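Local coordinates for protein cytochrome P450 (Zobellia galactanivorans, PDB 6G5O) that is a cytochrome P450, a helix-rich protein that holds a haem group, protoporphyrin IX with iron, in its core, at residues Val122-Ser132 against Arg222-Ile233. Numbering follows the deposited sequence.
Sequences VVTDFALRLQS and RDTVINAVTNSI. With HEM (protoporphyrin IX containing Fe), chain C.
Ile226 fits as a knob into a hole made by Val123, Ala127, Leu128 and Gln131. This joins two helices of the cytochrome P450 fold, 122-139 and 223-238. Their local axes cross at 126° and come within 8.8 Å. The backbones come closest at Ala127, whose side chain is small: its CA lies 5.2 Å from Ile226 CA. Ala127 CB also lies 3.3 Å from Thr230 OG1. That hydroxyl stands anti to its carbonyl carbon (chi1 -60°), which turns it back to bond Ile226 O. The same oxygen accepts a bond from Thr230 N, on the opposite face of its carbonyl plane. Further along, Phe126 meets Val229 CG1 at its ring edge, while Ile233 CD1 approaches the ring obliquely. Helix 333-350 touches Phe126 and Val229 as well. Val225 works on both sides: CG1 packs on Gln131 CG at 3.8 Å and CG2 reaches the haem. Thr224, also in the haem pocket, has CB 3.5 Å from HEM C3B. Arg222 is the partly exposed side of this otherwise buried contact. Its extended chain crosses Gln131, with guanidinium and amide planes 78° apart. No hydrogen bond joins them; Arg222 NH2 instead bonds Gly153 O. Leu128 CD1 lies obliquely against the guanidinium, 3.3 Å from Arg222 NH2.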
ATOM      1  N   VAL A 122      -6.135 -17.965  -0.309  1.00 47.05           N
ATOM      2  CA  VAL A 122      -6.070 -16.690  -1.045  1.00 46.06           C
ATOM      3  C   VAL A 122      -4.769 -15.897  -0.850  1.00 42.67           C
ATOM      4  O   VAL A 122      -4.211 -15.394  -1.812  1.00 45.22           O
ATOM      5  CB  VAL A 122      -7.278 -15.799  -0.719  1.00 47.24           C
ATOM      6  CG1 VAL A 122      -7.137 -14.407  -1.336  1.00 48.54           C
ATOM      7  CG2 VAL A 122      -8.549 -16.457  -1.237  1.00 48.09           C
ATOM      8  N   VAL A 123      -4.280 -15.794   0.372  1.00 38.98           N
ATOM      9  CA  VAL A 123      -3.113 -14.954   0.624  1.00 41.13           C
ATOM     10  C   VAL A 123      -1.890 -15.349  -0.219  1.00 44.54           C
ATOM     11  O   VAL A 123      -1.336 -14.495  -0.930  1.00 40.49           O
ATOM     12  CB  VAL A 123      -2.715 -14.933   2.097  1.00 38.75           C
ATOM     13  CG1 VAL A 123      -1.461 -14.096   2.311  1.00 37.53           C
ATOM     14  CG2 VAL A 123      -3.834 -14.329   2.887  1.00 42.16           C
ATOM     15  N   THR A 124      -1.494 -16.630  -0.157  1.00 41.62           N
ATOM     16  CA  THR A 124      -0.308 -17.136  -0.872  1.00 43.38           C
ATOM     17  C   THR A 124      -0.579 -17.630  -2.300  1.00 42.83           C
ATOM     18  O   THR A 124       0.137 -17.247  -3.236  1.00 37.00           O
ATOM     19  CB  THR A 124       0.383 -18.235  -0.052  1.00 46.83           C
ATOM     20  OG1 THR A 124       0.732 -17.675   1.210  1.00 43.78           O
ATOM     21  CG2 THR A 124       1.659 -18.745  -0.724  1.00 50.15           C
ATOM     22  N   ASP A 125      -1.610 -18.453  -2.472  1.00 45.15           N
ATOM     23  CA  ASP A 125      -1.896 -19.053  -3.777  1.00 47.39           C
ATOM     24  C   ASP A 125      -2.543 -18.096  -4.768  1.00 44.71           C
ATOM     25  O   ASP A 125      -2.557 -18.382  -5.964  1.00 48.44           O
ATOM     26  CB  ASP A 125      -2.829 -20.285  -3.650  1.00 56.28           C
ATOM     27  CG  ASP A 125      -2.257 -21.408  -2.746  1.00 57.43           C
ATOM     28  OD1 ASP A 125      -1.075 -21.354  -2.302  1.00 61.81           O
ATOM     29  OD2 ASP A 125      -3.042 -22.352  -2.479  1.00 64.78           O
ATOM     30  N   PHE A 126      -3.117 -16.996  -4.296  1.00 39.55           N
ATOM     31  CA  PHE A 126      -3.822 -16.078  -5.194  1.00 37.10           C
ATOM     32  C   PHE A 126      -3.213 -14.650  -5.125  1.00 34.68           C
ATOM     33  O   PHE A 126      -2.713 -14.165  -6.098  1.00 35.45           O
ATOM     34  CB  PHE A 126      -5.332 -16.075  -4.887  1.00 34.16           C
ATOM     35  CG  PHE A 126      -6.142 -15.262  -5.847  1.00 34.42           C
ATOM     36  CD1 PHE A 126      -6.105 -13.880  -5.812  1.00 35.12           C
ATOM     37  CD2 PHE A 126      -6.935 -15.872  -6.787  1.00 36.52           C
ATOM     38  CE1 PHE A 126      -6.832 -13.128  -6.707  1.00 34.58           C
ATOM     39  CE2 PHE A 126      -7.672 -15.131  -7.679  1.00 37.03           C
ATOM     40  CZ  PHE A 126      -7.616 -13.749  -7.632  1.00 36.17           C
ATOM     41  N   ALA A 127      -3.241 -14.008  -3.973  1.00 31.39           N
ATOM     42  CA  ALA A 127      -2.838 -12.615  -3.846  1.00 32.17           C
ATOM     43  C   ALA A 127      -1.341 -12.388  -4.124  1.00 31.19           C
ATOM     44  O   ALA A 127      -0.995 -11.509  -4.913  1.00 28.32           O
ATOM     45  CB  ALA A 127      -3.217 -12.107  -2.476  1.00 29.64           C
ATOM     46  N   LEU A 128      -0.489 -13.211  -3.520  1.00 30.84           N
ATOM     47  CA  LEU A 128       0.962 -13.162  -3.751  1.00 34.54           C
ATOM     48  C   LEU A 128       1.349 -13.413  -5.214  1.00 36.70           C
ATOM     49  O   LEU A 128       2.246 -12.758  -5.754  1.00 39.80           O
ATOM     50  CB  LEU A 128       1.668 -14.165  -2.851  1.00 34.91           C
ATOM     51  CG  LEU A 128       3.162 -14.392  -3.070  1.00 37.25           C
ATOM     52  CD1 LEU A 128       4.002 -13.139  -2.801  1.00 38.30           C
ATOM     53  CD2 LEU A 128       3.651 -15.519  -2.164  1.00 36.59           C
ATOM     54  N   ARG A 129       0.666 -14.346  -5.862  1.00 35.51           N
ATOM     55  CA  ARG A 129       0.892 -14.613  -7.287  1.00 35.51           C
ATOM     56  C   ARG A 129       0.462 -13.429  -8.182  1.00 34.34           C
ATOM     57  O   ARG A 129       1.167 -13.071  -9.118  1.00 30.67           O
ATOM     58  CB  ARG A 129       0.109 -15.848  -7.762  1.00 42.20           C
ATOM     59  CG  ARG A 129       0.854 -17.192  -7.820  1.00 48.64           C
ATOM     60  CD  ARG A 129       0.911 -17.866  -6.471  1.00 50.29           C
ATOM     61  NE  ARG A 129       1.454 -19.213  -6.496  1.00 52.63           N
ATOM     62  CZ  ARG A 129       2.141 -19.781  -5.491  1.00 60.13           C
ATOM     63  NH1 ARG A 129       2.399 -19.128  -4.351  1.00 59.28           N
ATOM     64  NH2 ARG A 129       2.584 -21.035  -5.618  1.00 67.03           N
ATOM     65  N   LEU A 130      -0.749 -12.916  -7.972  1.00 29.57           N
ATOM     66  CA  LEU A 130      -1.218 -11.776  -8.728  1.00 29.76           C
ATOM     67  C   LEU A 130      -0.261 -10.553  -8.524  1.00 26.35           C
ATOM     68  O   LEU A 130       0.145  -9.933  -9.483  1.00 27.49           O
ATOM     69  CB  LEU A 130      -2.644 -11.457  -8.299  1.00 29.68           C
ATOM     70  CG  LEU A 130      -3.473 -10.411  -9.036  1.00 30.24           C
ATOM     71  CD1 LEU A 130      -4.906 -10.443  -8.518  1.00 31.16           C
ATOM     72  CD2 LEU A 130      -2.894  -9.026  -8.826  1.00 32.59           C
ATOM     73  N   GLN A 131       0.114 -10.263  -7.296  1.00 23.98           N
ATOM     74  CA  GLN A 131       0.973  -9.112  -6.966  1.00 27.15           C
ATOM     75  C   GLN A 131       2.352  -9.191  -7.637  1.00 27.84           C
ATOM     76  O   GLN A 131       2.777  -8.239  -8.311  1.00 26.58           O
ATOM     77  CB  GLN A 131       1.112  -8.963  -5.441  1.00 26.58           C
ATOM     78  CG  GLN A 131       1.998  -7.796  -4.955  1.00 27.15           C
ATOM     79  CD  GLN A 131       3.467  -8.184  -4.765  1.00 26.98           C
ATOM     80  OE1 GLN A 131       3.745  -9.290  -4.369  1.00 26.23           O
ATOM     81  NE2 GLN A 131       4.399  -7.251  -5.017  1.00 27.04           N
ATOM     82  N   SER A 132       3.005 -10.353  -7.507  1.00 30.25           N
ATOM     83  CA  SER A 132       4.307 -10.624  -8.128  1.00 27.17           C
ATOM     84  C   SER A 132       4.254 -10.570  -9.654  1.00 28.52           C
ATOM     85  O   SER A 132       5.187 -10.045 -10.324  1.00 25.97           O
ATOM     86  CB  SER A 132       4.774 -12.019  -7.712  1.00 27.26           C
ATOM     87  OG  SER A 132       5.019 -12.061  -6.319  1.00 28.60           O
ATOM     88  N   ARG A 222       4.176  -4.434  -1.624  1.00 29.97           N
ATOM     89  CA  ARG A 222       4.072  -5.889  -1.439  1.00 30.78           C
ATOM     90  C   ARG A 222       2.883  -6.261  -0.533  1.00 28.59           C
ATOM     91  O   ARG A 222       1.889  -6.783  -1.030  1.00 23.11           O
ATOM     92  CB  ARG A 222       5.384  -6.494  -0.906  1.00 34.93           C
ATOM     93  CG  ARG A 222       5.409  -8.012  -1.044  1.00 38.00           C
ATOM     94  CD  ARG A 222       6.831  -8.531  -0.980  1.00 45.05           C
ATOM     95  NE  ARG A 222       6.890  -9.992  -0.819  1.00 46.59           N
ATOM     96  CZ  ARG A 222       6.729 -10.873  -1.798  1.00 46.57           C
ATOM     97  NH1 ARG A 222       6.480 -10.494  -3.070  1.00 47.87           N
ATOM     98  NH2 ARG A 222       6.820 -12.154  -1.500  1.00 46.66           N
ATOM     99  N   ASP A 223       2.988  -5.962   0.760  1.00 29.26           N
ATOM    100  CA  ASP A 223       1.930  -6.255   1.734  1.00 33.38           C
ATOM    101  C   ASP A 223       0.652  -5.458   1.490  1.00 35.21           C
ATOM    102  O   ASP A 223      -0.467  -5.988   1.616  1.00 28.82           O
ATOM    103  CB  ASP A 223       2.408  -5.916   3.139  1.00 40.48           C
ATOM    104  CG  ASP A 223       3.400  -6.943   3.693  1.00 54.02           C
ATOM    105  OD1 ASP A 223       3.644  -7.976   3.001  1.00 55.71           O
ATOM    106  OD2 ASP A 223       3.922  -6.696   4.823  1.00 59.23           O
ATOM    107  N   THR A 224       0.822  -4.167   1.180  1.00 31.10           N
ATOM    108  CA  THR A 224      -0.332  -3.328   0.863  1.00 30.07           C
ATOM    109  C   THR A 224      -1.229  -3.946  -0.249  1.00 27.49           C
ATOM    110  O   THR A 224      -2.426  -4.102  -0.069  1.00 28.47           O
ATOM    111  CB  THR A 224       0.119  -1.938   0.438  1.00 28.21           C
ATOM    112  OG1 THR A 224       1.048  -2.050  -0.636  1.00 28.53           O
ATOM    113  CG2 THR A 224       0.762  -1.169   1.565  1.00 27.87           C
ATOM    114  N   VAL A 225      -0.646  -4.273  -1.386  1.00 25.48           N
ATOM    115  CA  VAL A 225      -1.419  -4.888  -2.471  1.00 26.90           C
ATOM    116  C   VAL A 225      -1.951  -6.280  -2.089  1.00 28.01           C
ATOM    117  O   VAL A 225      -3.089  -6.626  -2.439  1.00 25.19           O
ATOM    118  CB  VAL A 225      -0.602  -4.974  -3.788  1.00 25.90           C
ATOM    119  CG1 VAL A 225      -1.276  -5.848  -4.839  1.00 25.27           C
ATOM    120  CG2 VAL A 225      -0.314  -3.585  -4.363  1.00 25.78           C
ATOM    121  N   ILE A 226      -1.128  -7.077  -1.396  1.00 29.90           N
ATOM    122  CA  ILE A 226      -1.558  -8.426  -1.018  1.00 31.40           C
ATOM    123  C   ILE A 226      -2.801  -8.361  -0.090  1.00 29.68           C
ATOM    124  O   ILE A 226      -3.760  -9.121  -0.267  1.00 29.31           O
ATOM    125  CB  ILE A 226      -0.425  -9.253  -0.380  1.00 31.60           C
ATOM    126  CG1 ILE A 226       0.619  -9.622  -1.423  1.00 31.60           C
ATOM    127  CG2 ILE A 226      -0.966 -10.576   0.160  1.00 32.35           C
ATOM    128  CD1 ILE A 226       1.906 -10.180  -0.842  1.00 30.86           C
ATOM    129  N   ASN A 227      -2.771  -7.438   0.862  1.00 27.87           N
ATOM    130  CA  ASN A 227      -3.898  -7.210   1.774  1.00 27.95           C
ATOM    131  C   ASN A 227      -5.153  -6.612   1.096  1.00 31.27           C
ATOM    132  O   ASN A 227      -6.277  -7.068   1.355  1.00 27.72           O
ATOM    133  CB  ASN A 227      -3.469  -6.365   2.951  1.00 27.69           C
ATOM    134  CG  ASN A 227      -2.652  -7.165   3.963  1.00 31.68           C
ATOM    135  OD1 ASN A 227      -2.846  -8.404   4.098  1.00 31.83           O
ATOM    136  ND2 ASN A 227      -1.720  -6.482   4.654  1.00 28.89           N
ATOM    137  N   ALA A 228      -4.979  -5.630   0.206  1.00 28.62           N
ATOM    138  CA  ALA A 228      -6.107  -5.094  -0.564  1.00 27.37           C
ATOM    139  C   ALA A 228      -6.797  -6.173  -1.383  1.00 27.41           C
ATOM    140  O   ALA A 228      -8.026  -6.222  -1.472  1.00 25.62           O
ATOM    141  CB  ALA A 228      -5.647  -3.959  -1.489  1.00 26.63           C
ATOM    142  N   VAL A 229      -6.006  -7.002  -2.052  1.00 29.07           N
ATOM    143  CA  VAL A 229      -6.576  -8.033  -2.921  1.00 30.59           C
ATOM    144  C   VAL A 229      -7.354  -9.057  -2.088  1.00 31.16           C
ATOM    145  O   VAL A 229      -8.484  -9.431  -2.425  1.00 30.66           O
ATOM    146  CB  VAL A 229      -5.485  -8.712  -3.775  1.00 30.46           C
ATOM    147  CG1 VAL A 229      -5.973  -9.991  -4.427  1.00 29.83           C
ATOM    148  CG2 VAL A 229      -5.013  -7.756  -4.853  1.00 31.20           C
ATOM    149  N   THR A 230      -6.741  -9.471  -0.987  1.00 31.57           N
ATOM    150  CA  THR A 230      -7.293 -10.514  -0.128  1.00 34.43           C
ATOM    151  C   THR A 230      -8.561  -9.997   0.577  1.00 34.10           C
ATOM    152  O   THR A 230      -9.602 -10.672   0.553  1.00 29.96           O
ATOM    153  CB  THR A 230      -6.259 -10.991   0.886  1.00 37.26           C
ATOM    154  OG1 THR A 230      -5.130 -11.520   0.180  1.00 40.92           O
ATOM    155  CG2 THR A 230      -6.836 -12.097   1.781  1.00 37.01           C
ATOM    156  N   ASN A 231      -8.484  -8.779   1.138  1.00 32.52           N
ATOM    157  CA  ASN A 231      -9.619  -8.163   1.802  1.00 32.74           C
ATOM    158  C   ASN A 231     -10.813  -7.938   0.867  1.00 34.61           C
ATOM    159  O   ASN A 231     -11.975  -8.070   1.304  1.00 41.44           O
ATOM    160  CB  ASN A 231      -9.213  -6.884   2.520  1.00 33.66           C
ATOM    161  CG  ASN A 231      -8.310  -7.148   3.732  1.00 39.40           C
ATOM    162  OD1 ASN A 231      -8.175  -8.285   4.155  1.00 41.86           O
ATOM    163  ND2 ASN A 231      -7.661  -6.101   4.275  1.00 39.03           N
ATOM    164  N   SER A 232     -10.539  -7.640  -0.404  1.00 30.52           N
ATOM    165  CA  SER A 232     -11.591  -7.435  -1.377  1.00 31.95           C
ATOM    166  C   SER A 232     -12.380  -8.711  -1.669  1.00 35.61           C
ATOM    167  O   SER A 232     -13.603  -8.677  -1.877  1.00 32.09           O
ATOM    168  CB  SER A 232     -11.015  -6.883  -2.669  1.00 30.85           C
ATOM    169  OG  SER A 232     -10.413  -5.622  -2.397  1.00 33.88           O
ATOM    170  N   ILE A 233     -11.677  -9.828  -1.745  1.00 38.28           N
ATOM    171  CA  ILE A 233     -12.323 -11.088  -2.076  1.00 37.54           C
ATOM    172  C   ILE A 233     -13.157 -11.547  -0.872  1.00 37.28           C
ATOM    173  O   ILE A 233     -14.328 -11.945  -1.024  1.00 40.09           O
ATOM    174  CB  ILE A 233     -11.283 -12.143  -2.485  1.00 36.50           C
ATOM    175  CG1 ILE A 233     -10.653 -11.745  -3.828  1.00 35.36           C
ATOM    176  CG2 ILE A 233     -11.924 -13.514  -2.612  1.00 35.43           C
ATOM    177  CD1 ILE A 233      -9.286 -12.385  -4.018  1.00 34.94           C
TER
HETATM  178  CHA HEM C 401       3.668   6.198  -0.484  1.00 18.88           C
HETATM  179  CHB HEM C 401      -0.198   3.512   0.599  1.00 19.82           C
HETATM  180  CHC HEM C 401       0.781   0.562  -3.080  1.00 20.18           C
HETATM  181  CHD HEM C 401       4.931   2.848  -3.766  1.00 19.21           C
HETATM  182  C1A HEM C 401       2.517   5.730   0.109  1.00 19.44           C
HETATM  183  C2A HEM C 401       1.860   6.343   1.215  1.00 20.26           C
HETATM  184  C3A HEM C 401       0.800   5.598   1.487  1.00 19.80           C
HETATM  185  C4A HEM C 401       0.761   4.502   0.597  1.00 21.18           C
HETATM  186  CMA HEM C 401      -0.179   5.908   2.572  1.00 22.17           C
HETATM  187  CAA HEM C 401       2.215   7.636   1.948  1.00 23.75           C
HETATM  188  CBA HEM C 401       3.406   7.398   2.862  1.00 26.26           C
HETATM  189  CGA HEM C 401       3.851   8.681   3.530  1.00 30.25           C
HETATM  190  O1A HEM C 401       5.002   8.762   3.950  1.00 30.69           O
HETATM  191  O2A HEM C 401       3.111   9.673   3.661  1.00 30.72           O
HETATM  192  C1B HEM C 401      -0.262   2.479  -0.313  1.00 18.35           C
HETATM  193  C2B HEM C 401      -1.371   1.610  -0.373  1.00 19.74           C
HETATM  194  C3B HEM C 401      -1.107   0.739  -1.405  1.00 20.87           C
HETATM  195  C4B HEM C 401       0.215   1.167  -1.963  1.00 19.42           C
HETATM  196  CMB HEM C 401      -2.553   1.611   0.549  1.00 20.54           C
HETATM  197  CAB HEM C 401      -1.865  -0.356  -2.005  1.00 22.72           C
HETATM  198  CBB HEM C 401      -3.130  -0.639  -1.765  1.00 25.57           C
HETATM  199  C1C HEM C 401       1.995   0.916  -3.607  1.00 20.54           C
HETATM  200  C2C HEM C 401       2.682   0.207  -4.590  1.00 20.90           C
HETATM  201  C3C HEM C 401       3.898   0.822  -4.754  1.00 21.01           C
HETATM  202  C4C HEM C 401       3.909   1.930  -3.867  1.00 20.55           C
HETATM  203  CMC HEM C 401       2.194  -0.992  -5.340  1.00 22.16           C
HETATM  204  CAC HEM C 401       4.971   0.483  -5.698  1.00 22.33           C
HETATM  205  CBC HEM C 401       4.998  -0.517  -6.574  1.00 22.76           C
HETATM  206  C1D HEM C 401       4.869   3.987  -2.947  1.00 18.24           C
HETATM  207  C2D HEM C 401       5.927   5.013  -2.962  1.00 19.17           C
HETATM  208  C3D HEM C 401       5.583   5.961  -2.075  1.00 19.33           C
HETATM  209  C4D HEM C 401       4.334   5.478  -1.475  1.00 18.33           C
HETATM  210  CMD HEM C 401       7.113   4.994  -3.865  1.00 17.99           C
HETATM  211  CAD HEM C 401       6.361   7.222  -1.746  1.00 20.49           C
HETATM  212  CBD HEM C 401       5.879   8.501  -2.449  1.00 19.58           C
HETATM  213  CGD HEM C 401       6.788   9.694  -2.094  1.00 21.83           C
HETATM  214  O1D HEM C 401       7.609   9.623  -1.114  1.00 25.16           O
HETATM  215  O2D HEM C 401       6.765  10.788  -2.756  1.00 20.64           O
HETATM  216  NA  HEM C 401       1.850   4.564  -0.232  1.00 19.16           N
HETATM  217  NB  HEM C 401       0.643   2.181  -1.246  1.00 18.67           N
HETATM  218  NC  HEM C 401       2.745   1.939  -3.147  1.00 18.91           N
HETATM  219  ND  HEM C 401       3.954   4.328  -2.053  1.00 19.42           N
HETATM  220 FE   HEM C 401       2.371   3.328  -1.663  1.00 22.50          FE
HETATM  221  O   HOH W   1       3.259   2.074  -0.019  1.00 32.98           O